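Local coordinates for DUF3201 domain-containing protein (Pyrococcus furiosus, PDB 1YB3) that is of unknown function, a conserved single-chain alpha+beta protein of the DUF3201 family from a hyperthermophilic archaeon, at residues I21-L32 with K62-V70. Sequence-based numbering, arbitrary orientation. Where two conformers were deposited one is given.
Sequences IWGDIFELREEL and KYPHPAFAV
Pro66 lays its ring over one face of the Trp22 indole in a CH-pi contact: its CG sits 3.9 Å from the centroid of the five-membered ring, 9° off the normal, while its CD lies 3.7 Å from Trp22 CE2. A compact, rigid pyrrolidine, lying roughly parallel to the indole, suits a wide aromatic face. The rim of the benzo ring meets Pro64 O, near the ring plane and 3.3 Å from Trp22 CH2. At the five-membered ring, Trp22 NE1 is hydrogen-bonded to Glu46 OE1 on strand 40-47. Were Trp22 an alanine, Pro66 would probably lose the aromatic cover on one side and Glu46 the indole N-H that it accepts.

The second CH-pi contact reverses the roles, for here the strand supplies the ring. Arg29 CG stands over the ring face of Phe68, 3.8 Å from its centroid. With CG anti to the backbone N (chi1 -170°) and the chain bent at chi2, the methylenes of Arg29 cover the ring while its guanidinium reaches Glu42 O, Val41 O and the Glu43 carboxylate. Arg29 NH1 also forms a salt bridge with Glu30 OE2 (2.9 Å). An arginine is long enough for both tasks.

Branched aliphatic residues complete the interface, their methyls fitting around the rings. Ile21 CG2 touches Pro66 CD. Beta-branched Ile25 spans both strand residues, CG1 against Pro66 CG and CG2 at the Phe68 ring edge. Leu32, branched farther out, extends CD1 to another part of that edge, 3.9 Å from Phe68 CZ.

No hydrogen bond joins the segments. Pro66 and Phe68, two residues apart, face the helix, which runs nearly parallel to the strand (10°, axes 8.5 Å apart): the layered packing of helix 11-35 on an antiparallel sheet in an alpha+beta fold.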
loop_
_atom_site.group_PDB
_atom_site.type_symbol
_atom_site.label_atom_id
_atom_site.label_comp_id
_atom_site.label_asym_id
_atom_site.label_seq_id
_atom_site.Cartn_x
_atom_site.Cartn_y
_atom_site.Cartn_z
ATOM N N ILE A 21 0.356 15.470 7.031
ATOM C CA ILE A 21 1.011 14.303 6.401
ATOM C C ILE A 21 2.117 13.739 7.307
ATOM O O ILE A 21 2.116 12.541 7.660
ATOM C CB ILE A 21 1.576 14.658 4.981
ATOM C CG1 ILE A 21 0.449 14.931 3.981
ATOM C CG2 ILE A 21 2.564 13.581 4.458
ATOM C CD1 ILE A 21 0.933 15.622 2.700
ATOM N N TRP A 22 3.055 14.601 7.712
ATOM C CA TRP A 22 4.160 14.129 8.526
ATOM C C TRP A 22 3.755 13.794 9.967
ATOM O O TRP A 22 4.138 12.737 10.479
ATOM C CB TRP A 22 5.378 15.080 8.443
ATOM C CG TRP A 22 6.276 14.740 7.288
ATOM C CD1 TRP A 22 7.381 13.934 7.323
ATOM C CD2 TRP A 22 6.146 15.175 5.928
ATOM N NE1 TRP A 22 7.934 13.838 6.083
ATOM C CE2 TRP A 22 7.205 14.588 5.203
ATOM C CE3 TRP A 22 5.242 15.998 5.253
ATOM C CZ2 TRP A 22 7.393 14.807 3.828
ATOM C CZ3 TRP A 22 5.423 16.214 3.883
ATOM C CH2 TRP A 22 6.494 15.618 3.188
ATOM N N GLY A 23 2.940 14.651 10.598
ATOM C CA GLY A 23 2.471 14.430 11.977
ATOM C C GLY A 23 1.684 13.131 12.101
ATOM O O GLY A 23 1.893 12.358 13.039
ATOM N N ASP A 24 0.818 12.877 11.126
ATOM C CA ASP A 24 0.007 11.657 11.130
ATOM C C ASP A 24 0.858 10.384 11.033
ATOM O O ASP A 24 0.504 9.368 11.656
ATOM C CB ASP A 24 -1.033 11.668 10.002
ATOM C CG ASP A 24 -2.245 12.557 10.306
ATOM O OD1 ASP A 24 -2.246 13.286 11.327
ATOM O OD2 ASP A 24 -3.204 12.515 9.503
ATOM N N ILE A 25 1.922 10.400 10.228
ATOM C CA ILE A 25 2.770 9.202 10.104
ATOM C C ILE A 25 3.675 8.980 11.319
ATOM O O ILE A 25 3.883 7.832 11.759
ATOM C CB ILE A 25 3.547 9.137 8.762
ATOM C CG1 ILE A 25 2.573 8.881 7.615
ATOM C CG2 ILE A 25 4.608 8.029 8.762
ATOM C CD1 ILE A 25 1.827 7.532 7.711
ATOM N N PHE A 26 4.198 10.061 11.895
ATOM C CA PHE A 26 4.963 9.890 13.127
ATOM C C PHE A 26 4.055 9.266 14.203
ATOM O O PHE A 26 4.467 8.338 14.916
ATOM C CB PHE A 26 5.599 11.211 13.585
ATOM C CG PHE A 26 6.727 11.677 12.697
ATOM C CD1 PHE A 26 7.840 10.861 12.469
ATOM C CD2 PHE A 26 6.689 12.941 12.098
ATOM C CE1 PHE A 26 8.887 11.290 11.641
ATOM C CE2 PHE A 26 7.739 13.383 11.265
ATOM C CZ PHE A 26 8.829 12.556 11.036
ATOM N N GLU A 27 2.806 9.728 14.259
ATOM C CA GLU A 27 1.818 9.230 15.227
ATOM C C GLU A 27 1.463 7.769 14.942
ATOM O O GLU A 27 1.452 6.922 15.859
ATOM C CB GLU A 27 0.555 10.095 15.198
ATOM C CG GLU A 27 -0.577 9.606 16.116
ATOM C CD GLU A 27 -1.823 10.485 16.033
ATOM O OE1 GLU A 27 -2.101 11.211 17.024
ATOM O OE2 GLU A 27 -2.514 10.463 14.980
ATOM N N LEU A 28 1.182 7.476 13.674
ATOM C CA LEU A 28 0.753 6.128 13.279
ATOM C C LEU A 28 1.864 5.107 13.486
ATOM O O LEU A 28 1.573 3.940 13.855
ATOM C CB LEU A 28 0.279 6.109 11.827
ATOM C CG LEU A 28 -0.257 4.791 11.275
ATOM C CD1 LEU A 28 -1.475 4.314 12.117
ATOM C CD2 LEU A 28 -0.608 4.971 9.809
ATOM N N ARG A 29 3.119 5.509 13.253
ATOM C CA ARG A 29 4.265 4.628 13.474
ATOM C C ARG A 29 4.303 4.161 14.923
ATOM O O ARG A 29 4.450 2.951 15.192
ATOM C CB ARG A 29 5.597 5.288 13.050
ATOM C CG ARG A 29 6.798 4.331 13.031
ATOM C CD ARG A 29 7.505 4.254 14.386
ATOM N NE ARG A 29 8.488 3.167 14.415
ATOM C CZ ARG A 29 9.229 2.837 15.470
ATOM N NH1 ARG A 29 9.155 3.541 16.601
ATOM N NH2 ARG A 29 10.080 1.815 15.381
ATOM N N GLU A 30 4.153 5.091 15.864
ATOM C CA GLU A 30 4.204 4.693 17.279
ATOM C C GLU A 30 3.013 3.799 17.645
ATOM O O GLU A 30 3.158 2.813 18.410
ATOM C CB GLU A 30 4.306 5.925 18.183
ATOM C CG GLU A 30 5.612 6.733 17.988
ATOM C CD GLU A 30 6.879 5.881 18.089
ATOM O OE1 GLU A 30 6.979 5.050 19.024
ATOM O OE2 GLU A 30 7.783 6.046 17.244
ATOM N N GLU A 31 1.858 4.099 17.064
ATOM C CA GLU A 31 0.642 3.323 17.320
ATOM C C GLU A 31 0.781 1.894 16.800
ATOM O O GLU A 31 0.494 0.929 17.526
ATOM C CB GLU A 31 -0.595 4.000 16.723
ATOM C CG GLU A 31 -1.004 5.269 17.487
ATOM C CD GLU A 31 -1.981 6.148 16.737
ATOM O OE1 GLU A 31 -2.260 5.886 15.545
ATOM O OE2 GLU A 31 -2.468 7.125 17.351
ATOM N N LEU A 32 1.239 1.743 15.559
ATOM C CA LEU A 32 1.376 0.382 15.001
ATOM C C LEU A 32 2.544 -0.392 15.625
ATOM O O LEU A 32 2.510 -1.634 15.686
ATOM C CB LEU A 32 1.458 0.399 13.461
ATOM C CG LEU A 32 0.244 0.947 12.688
ATOM C CD1 LEU A 32 0.473 0.773 11.213
ATOM C CD2 LEU A 32 -1.094 0.243 13.074
ATOM N N LYS A 62 8.856 14.280 -6.874
ATOM C CA LYS A 62 10.287 14.535 -6.662
ATOM C C LYS A 62 10.566 14.973 -5.210
ATOM O O LYS A 62 11.719 14.996 -4.751
ATOM C CB LYS A 62 10.806 15.587 -7.654
ATOM C CG LYS A 62 10.371 15.368 -9.096
ATOM C CD LYS A 62 11.305 14.436 -9.861
ATOM C CE LYS A 62 11.048 14.544 -11.356
ATOM N NZ LYS A 62 12.228 14.122 -12.176
ATOM N N TYR A 63 9.505 15.334 -4.496
ATOM C CA TYR A 63 9.564 15.615 -3.075
ATOM C C TYR A 63 9.454 14.315 -2.222
ATOM O O TYR A 63 8.951 13.318 -2.712
ATOM C CB TYR A 63 8.434 16.554 -2.717
ATOM C CG TYR A 63 7.044 16.086 -3.110
ATOM C CD1 TYR A 63 6.232 15.390 -2.190
ATOM C CD2 TYR A 63 6.512 16.381 -4.372
ATOM C CE1 TYR A 63 4.950 14.994 -2.534
ATOM C CE2 TYR A 63 5.221 15.976 -4.730
ATOM C CZ TYR A 63 4.449 15.281 -3.797
ATOM O OH TYR A 63 3.172 14.890 -4.147
ATOM N N PRO A 64 9.951 14.349 -0.973
ATOM C CA PRO A 64 9.891 13.150 -0.131
ATOM C C PRO A 64 8.504 12.998 0.468
ATOM O O PRO A 64 7.766 13.965 0.633
ATOM C CB PRO A 64 10.866 13.463 0.985
ATOM C CG PRO A 64 10.762 14.963 1.144
ATOM C CD PRO A 64 10.630 15.453 -0.276
ATOM N N HIS A 65 8.144 11.769 0.799
ATOM C CA HIS A 65 6.983 11.560 1.628
ATOM C C HIS A 65 7.384 10.543 2.702
ATOM O O HIS A 65 8.333 9.775 2.467
ATOM C CB HIS A 65 5.801 11.068 0.791
ATOM C CG HIS A 65 5.888 9.636 0.380
ATOM N ND1 HIS A 65 6.377 9.242 -0.846
ATOM C CD2 HIS A 65 5.522 8.497 1.025
ATOM C CE1 HIS A 65 6.325 7.923 -0.938
ATOM N NE2 HIS A 65 5.803 7.449 0.183
ATOM N N PRO A 66 6.689 10.559 3.869
ATOM C CA PRO A 66 7.085 9.668 4.984
ATOM C C PRO A 66 6.556 8.232 4.834
ATOM O O PRO A 66 5.447 8.026 4.349
ATOM C CB PRO A 66 6.490 10.357 6.215
ATOM C CG PRO A 66 5.214 11.029 5.678
ATOM C CD PRO A 66 5.538 11.421 4.225
ATOM N N ALA A 67 7.370 7.253 5.227
ATOM C CA ALA A 67 6.917 5.853 5.233
ATOM C C ALA A 67 7.744 5.081 6.238
ATOM O O ALA A 67 8.887 5.436 6.511
ATOM C CB ALA A 67 7.021 5.225 3.828
ATOM N N PHE A 68 7.181 3.998 6.772
ATOM C CA PHE A 68 7.944 3.120 7.677
ATOM C C PHE A 68 7.689 1.665 7.317
ATOM O O PHE A 68 6.563 1.307 6.967
ATOM C CB PHE A 68 7.651 3.394 9.166
ATOM C CG PHE A 68 6.202 3.262 9.564
ATOM C CD1 PHE A 68 5.707 2.041 10.077
ATOM C CD2 PHE A 68 5.319 4.349 9.448
ATOM C CE1 PHE A 68 4.368 1.927 10.474
ATOM C CE2 PHE A 68 3.997 4.237 9.839
ATOM C CZ PHE A 68 3.508 2.999 10.342
ATOM N N ALA A 69 8.747 0.851 7.377
ATOM C CA ALA A 69 8.662 -0.589 7.093
ATOM C C ALA A 69 7.934 -1.358 8.194
ATOM O O ALA A 69 8.065 -1.047 9.400
ATOM C CB ALA A 69 10.083 -1.156 6.954
ATOM N N VAL A 70 7.174 -2.361 7.757
ATOM C CA VAL A 70 6.574 -3.376 8.629
ATOM C C VAL A 70 6.990 -4.717 8.023
ATOM O O VAL A 70 6.546 -5.076 6.956
ATOM C CB VAL A 70 5.032 -3.284 8.680
ATOM C CG1 VAL A 70 4.458 -4.353 9.654
ATOM C CG2 VAL A 70 4.544 -1.872 9.072
#